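Side-chain contacts in C alpha-dehydrogenase (Sphingobium sp. SYK-6, PDB 4YAC), which binds NADH and, as a short-chain dehydrogenase/reductase, probably oxidises an alcohol to a ketone in the lignin beta-aryl ether cleavage pathway: residues V8-G13 with A72-E77; G21-L26 with V34-I39. All coordinates share one frame; numbering follows the deposited sequence.

Interaction 1: residues V8-G13 with A72-E77; sequences VAFVTG and AAAVDE. With NAI (1,4-dihydronicotinamide adenine dinucleotide), chain B.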
# COMPACT_ATOMS: atom_id res chain seq x y z
N VAL A 8 -27.05 9.80 7.57
CA VAL A 8 -26.51 10.42 6.36
C VAL A 8 -25.29 9.69 5.80
O VAL A 8 -24.32 9.46 6.52
CB VAL A 8 -26.12 11.89 6.65
CG1 VAL A 8 -25.64 12.57 5.38
CG2 VAL A 8 -27.31 12.63 7.23
N ALA A 9 -25.34 9.36 4.52
CA ALA A 9 -24.22 8.72 3.83
C ALA A 9 -23.63 9.66 2.79
O ALA A 9 -24.36 10.38 2.11
CB ALA A 9 -24.66 7.41 3.19
N PHE A 10 -22.31 9.62 2.66
CA PHE A 10 -21.60 10.40 1.66
C PHE A 10 -20.83 9.42 0.79
O PHE A 10 -19.89 8.78 1.25
CB PHE A 10 -20.66 11.40 2.36
CG PHE A 10 -20.10 12.46 1.45
CD1 PHE A 10 -18.97 12.21 0.69
CD2 PHE A 10 -20.69 13.71 1.37
CE1 PHE A 10 -18.44 13.18 -0.14
CE2 PHE A 10 -20.16 14.69 0.55
CZ PHE A 10 -19.04 14.43 -0.21
N VAL A 11 -21.27 9.28 -0.47
CA VAL A 11 -20.75 8.25 -1.36
C VAL A 11 -20.00 8.86 -2.54
O VAL A 11 -20.61 9.52 -3.40
CB VAL A 11 -21.89 7.35 -1.90
CG1 VAL A 11 -21.34 6.22 -2.77
CG2 VAL A 11 -22.70 6.76 -0.74
N THR A 12 -18.69 8.63 -2.60
CA THR A 12 -17.88 9.20 -3.67
C THR A 12 -17.92 8.31 -4.91
O THR A 12 -17.98 7.08 -4.82
CB THR A 12 -16.42 9.39 -3.23
OG1 THR A 12 -15.76 8.13 -3.11
CG2 THR A 12 -16.36 10.13 -1.90
N GLY A 13 -17.90 8.95 -6.07
CA GLY A 13 -18.05 8.25 -7.33
C GLY A 13 -19.47 7.77 -7.56
O GLY A 13 -19.72 6.96 -8.45
N ALA A 72 -14.23 19.99 1.29
CA ALA A 72 -14.74 20.55 2.53
C ALA A 72 -16.07 21.26 2.29
O ALA A 72 -16.99 21.16 3.10
CB ALA A 72 -13.74 21.50 3.12
N ALA A 73 -16.16 21.97 1.16
CA ALA A 73 -17.39 22.68 0.82
C ALA A 73 -18.52 21.69 0.56
O ALA A 73 -19.67 21.95 0.94
CB ALA A 73 -17.16 23.56 -0.40
N ALA A 74 -18.20 20.57 -0.08
CA ALA A 74 -19.20 19.56 -0.42
C ALA A 74 -19.74 18.89 0.83
O ALA A 74 -20.93 18.57 0.91
CB ALA A 74 -18.61 18.53 -1.36
N VAL A 75 -18.88 18.66 1.81
CA VAL A 75 -19.32 18.06 3.06
C VAL A 75 -20.13 19.08 3.86
O VAL A 75 -21.12 18.72 4.50
CB VAL A 75 -18.13 17.54 3.89
CG1 VAL A 75 -18.58 17.08 5.26
CG2 VAL A 75 -17.46 16.39 3.16
N ASP A 76 -19.74 20.35 3.83
CA ASP A 76 -20.55 21.41 4.42
C ASP A 76 -21.96 21.37 3.85
O ASP A 76 -22.95 21.43 4.59
CB ASP A 76 -19.96 22.79 4.15
CG ASP A 76 -18.78 23.12 5.03
OD1 ASP A 76 -18.33 22.26 5.82
OD2 ASP A 76 -18.31 24.27 4.92
N GLU A 77 -22.03 21.27 2.53
CA GLU A 77 -23.30 21.21 1.81
C GLU A 77 -24.14 20.02 2.28
O GLU A 77 -25.34 20.15 2.51
CB GLU A 77 -23.05 21.13 0.30
CG GLU A 77 -24.30 21.22 -0.54
CD GLU A 77 -24.01 21.21 -2.03
OE1 GLU A 77 -23.15 21.99 -2.48
OE2 GLU A 77 -24.64 20.42 -2.76
PA NAI B . -17.07 3.91 -13.06
O1A NAI B . -16.47 4.61 -14.25
O2A NAI B . -18.34 3.16 -13.49
O5B NAI B . -17.43 4.96 -11.95
C5B NAI B . -16.44 5.80 -11.46
C4B NAI B . -17.05 7.07 -11.01
O4B NAI B . -16.05 7.80 -10.23
C3B NAI B . -17.42 7.91 -12.14
O3B NAI B . -18.74 8.41 -11.98
C2B NAI B . -16.45 8.97 -12.18
O2B NAI B . -17.01 10.17 -12.75
C1B NAI B . -16.08 9.15 -10.79
N9A NAI B . -14.83 9.83 -10.61
C8A NAI B . -13.65 9.61 -11.26
N7A NAI B . -12.71 10.47 -10.81
C5A NAI B . -13.27 11.28 -9.86
C6A NAI B . -12.84 12.33 -9.05
N6A NAI B . -11.49 12.82 -9.11
N1A NAI B . -13.71 12.91 -8.18
C2A NAI B . -14.99 12.50 -8.09
N3A NAI B . -15.44 11.49 -8.84
C4A NAI B . -14.62 10.87 -9.73
O3 NAI B . -16.04 2.92 -12.46
PN NAI B . -16.50 1.60 -11.66
O1N NAI B . -17.23 0.66 -12.60
O2N NAI B . -15.20 0.87 -11.07
O5D NAI B . -17.44 1.99 -10.49
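A mostly apolar strand-to-helix contact joins Phe10 to Ala74 and Val75, where helix 68-81 packs on strand 8-12, a strand inside the parallel sheet of the Rossmann fold. No hydrogen bond crosses it, and the backbones stay well apart, with the CA atoms of Phe10 and Val75 8.1 Å from each other. One aromatic ring spans that gap. Phe10 has CG anti to its own N (chi1 -167°), which sends the ring out from the strand toward the helix. Val75 lays one methyl over a ring face: its CG2 stands 4.1 Å from Phe10 CE2, displaced toward the rim rather than centred, and the two side chains run roughly perpendicular. Ala74 instead brings its carbonyl O to the ring edge, near the ring plane and 4.0 Å from Phe10 CE2; its CB is 4.3 Å from CZ of the same ring. Val35 of the neighbouring strand also touches Phe10, while Val75 reaches on to Thr125 and Val126 of helix 105-133. Further along, the strand runs out at Thr12, whose OG1 accepts from the backbone N of Thr91 and of Ala92, and the glycine-rich dinucleotide-binding loop begins. Gly13 there has positive phi (73°), and a side chain on it would run into the cofactor, since its CA already sits 3.6 Å from ribose O4B of NADH.

Interaction 2: residues G21-L26 with V34-I39; sequences GQAKVL and VVIADI. With NAI (1,4-dihydronicotinamide adenine dinucleotide), chain B.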
# COMPACT_ATOMS: atom_id res chain seq x y z
N GLY A 21 -24.12 1.70 -7.14
CA GLY A 21 -24.72 0.52 -6.55
C GLY A 21 -24.82 0.65 -5.05
O GLY A 21 -25.82 0.26 -4.44
N GLN A 22 -23.78 1.19 -4.43
CA GLN A 22 -23.78 1.43 -3.00
C GLN A 22 -24.84 2.46 -2.64
O GLN A 22 -25.63 2.26 -1.71
CB GLN A 22 -22.40 1.87 -2.52
CG GLN A 22 -21.36 0.76 -2.64
CD GLN A 22 -19.94 1.21 -2.31
OE1 GLN A 22 -19.69 2.38 -2.04
NE2 GLN A 22 -19.00 0.27 -2.35
N ALA A 23 -24.88 3.56 -3.39
CA ALA A 23 -25.85 4.62 -3.16
C ALA A 23 -27.29 4.12 -3.23
O ALA A 23 -28.12 4.46 -2.39
CB ALA A 23 -25.64 5.75 -4.16
N LYS A 24 -27.58 3.31 -4.24
CA LYS A 24 -28.93 2.78 -4.44
C LYS A 24 -29.39 1.97 -3.24
O LYS A 24 -30.50 2.16 -2.73
CB LYS A 24 -29.00 1.91 -5.69
CG LYS A 24 -29.00 2.68 -7.00
CD LYS A 24 -29.13 1.73 -8.18
CE LYS A 24 -29.08 2.46 -9.51
NZ LYS A 24 -29.17 1.52 -10.67
N VAL A 25 -28.54 1.06 -2.80
CA VAL A 25 -28.87 0.17 -1.68
C VAL A 25 -29.02 0.97 -0.39
O VAL A 25 -29.93 0.69 0.40
CB VAL A 25 -27.79 -0.92 -1.50
CG1 VAL A 25 -28.02 -1.72 -0.22
CG2 VAL A 25 -27.77 -1.85 -2.70
N LEU A 26 -28.16 1.95 -0.17
CA LEU A 26 -28.22 2.74 1.05
C LEU A 26 -29.46 3.64 1.07
O LEU A 26 -30.11 3.79 2.10
CB LEU A 26 -26.94 3.57 1.22
CG LEU A 26 -25.66 2.75 1.42
CD1 LEU A 26 -24.43 3.64 1.34
CD2 LEU A 26 -25.69 2.00 2.74
N VAL A 34 -28.77 10.03 1.38
CA VAL A 34 -27.52 9.80 0.67
C VAL A 34 -27.10 10.98 -0.19
O VAL A 34 -27.87 11.47 -1.02
CB VAL A 34 -27.62 8.57 -0.24
CG1 VAL A 34 -26.28 8.31 -0.94
CG2 VAL A 34 -28.05 7.35 0.56
N VAL A 35 -25.87 11.44 0.03
CA VAL A 35 -25.24 12.39 -0.87
C VAL A 35 -24.35 11.63 -1.83
O VAL A 35 -23.47 10.89 -1.40
CB VAL A 35 -24.39 13.43 -0.10
CG1 VAL A 35 -23.71 14.40 -1.07
CG2 VAL A 35 -25.25 14.19 0.90
N ILE A 36 -24.59 11.78 -3.13
CA ILE A 36 -23.69 11.19 -4.13
C ILE A 36 -22.79 12.29 -4.65
O ILE A 36 -23.27 13.34 -5.10
CB ILE A 36 -24.45 10.49 -5.28
CG1 ILE A 36 -25.50 11.41 -5.93
CG2 ILE A 36 -25.12 9.23 -4.76
CD1 ILE A 36 -26.16 10.80 -7.16
N ALA A 37 -21.49 12.05 -4.56
CA ALA A 37 -20.48 13.02 -4.94
C ALA A 37 -19.69 12.48 -6.12
O ALA A 37 -19.11 11.40 -6.04
CB ALA A 37 -19.55 13.33 -3.78
N ASP A 38 -19.67 13.23 -7.21
CA ASP A 38 -19.06 12.77 -8.45
C ASP A 38 -18.50 13.94 -9.24
O ASP A 38 -19.04 15.03 -9.20
CB ASP A 38 -20.10 12.01 -9.29
CG ASP A 38 -19.48 11.03 -10.24
OD1 ASP A 38 -18.97 11.46 -11.31
OD2 ASP A 38 -19.50 9.82 -9.93
N ILE A 39 -17.42 13.71 -9.97
CA ILE A 39 -16.81 14.78 -10.76
C ILE A 39 -17.62 15.06 -12.02
O ILE A 39 -17.63 16.19 -12.51
CB ILE A 39 -15.36 14.44 -11.13
CG1 ILE A 39 -14.62 15.71 -11.57
CG2 ILE A 39 -15.30 13.36 -12.21
CD1 ILE A 39 -13.10 15.51 -11.73
PA NAI B . -17.07 3.91 -13.06
O1A NAI B . -16.47 4.61 -14.25
O2A NAI B . -18.34 3.16 -13.49
O5B NAI B . -17.43 4.96 -11.95
C5B NAI B . -16.44 5.80 -11.46
C4B NAI B . -17.05 7.07 -11.01
O4B NAI B . -16.05 7.80 -10.23
C3B NAI B . -17.42 7.91 -12.14
O3B NAI B . -18.74 8.41 -11.98
C2B NAI B . -16.45 8.97 -12.18
O2B NAI B . -17.01 10.17 -12.75
C1B NAI B . -16.08 9.15 -10.79
N9A NAI B . -14.83 9.83 -10.61
C8A NAI B . -13.65 9.61 -11.26
N7A NAI B . -12.71 10.47 -10.81
C5A NAI B . -13.27 11.28 -9.86
C6A NAI B . -12.84 12.33 -9.05
N6A NAI B . -11.49 12.82 -9.11
N1A NAI B . -13.71 12.91 -8.18
C2A NAI B . -14.99 12.50 -8.09
N3A NAI B . -15.44 11.49 -8.84
C4A NAI B . -14.62 10.87 -9.73
O3 NAI B . -16.04 2.92 -12.46
PN NAI B . -16.50 1.60 -11.66
O1N NAI B . -17.23 0.66 -12.60
O2N NAI B . -15.20 0.87 -11.07
O5D NAI B . -17.44 1.99 -10.49
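Ala23 sets its CB against CG2 of Ile36 at 3.6 Å and, less closely, against CG1 of Val34 at 4.2 Å, so that a single methyl bridges two residues on one side of the strand. This is the helix-to-sheet packing inside the Rossmann beta-alpha-beta crossover: helix 17-28 leaves strand 8-12 and returns the chain to strand 33-38. Segment 21-26 therefore runs almost antiparallel to strand 34-38, at 168°, with the axes 9.1 Å apart. Ile36 holds CG1 between its backbone N and carbonyl carbon (chi1 52°), which leaves CG2 as the branch meeting Ala23; the same side chain also touches Leu44 and Ala47 of helix 41-51. One turn further along helix 17-28, Leu26 extends the packing, its CB 4.0 Å from Val34 CG2, and both residues pack on Val11 of the first strand.

At its far end the strand delivers Asp38 to the cofactor. The Asp38 carboxylate takes both adenosine ribose hydroxyls of NADH, O2B donating to OD1 at 2.8 Å and O3B to OD2 at 2.6 Å. Each oxygen accepts a backbone N-H as well, from Arg40 at OD1 and Gly15 at OD2, which fixes the rotation of the group. Replacing Asp38 by an alanine would probably leave both ribose hydroxyls and those two N-H groups without their acceptor. An acidic residue here is the familiar mark of SDR enzymes that prefer NAD(H), because it would disfavour a 2'-phosphate. Ile39 then covers one face of the adenine, with its CG2 3.6 Å from C4A of NADH.

In the fold
Interactions 1 and 2 lie back to back on the same sheet, their centres 10 Å apart: helix 68-81 covers the Phe10 face of strand 8-12, and helix 17-28 the Val11 face. The two strands are neighbours, probably bonded from Ala9 O to Val35 N (2.8 Å) and from Gly13 N to Ala37 O (2.7 Å). Between these strands Phe10 CZ packs on Ala37 CB at 3.8 Å, carrying interaction 1 onto the strand of interaction 2. Both strands end at NADH, which Gly13 and Asp38 approach together, Gly13 C being 3.1 Å from Asp38 OD2. Ser16, Val18, His43, Asp64 and Leu65 supply further hydrogen bonds to the cofactor.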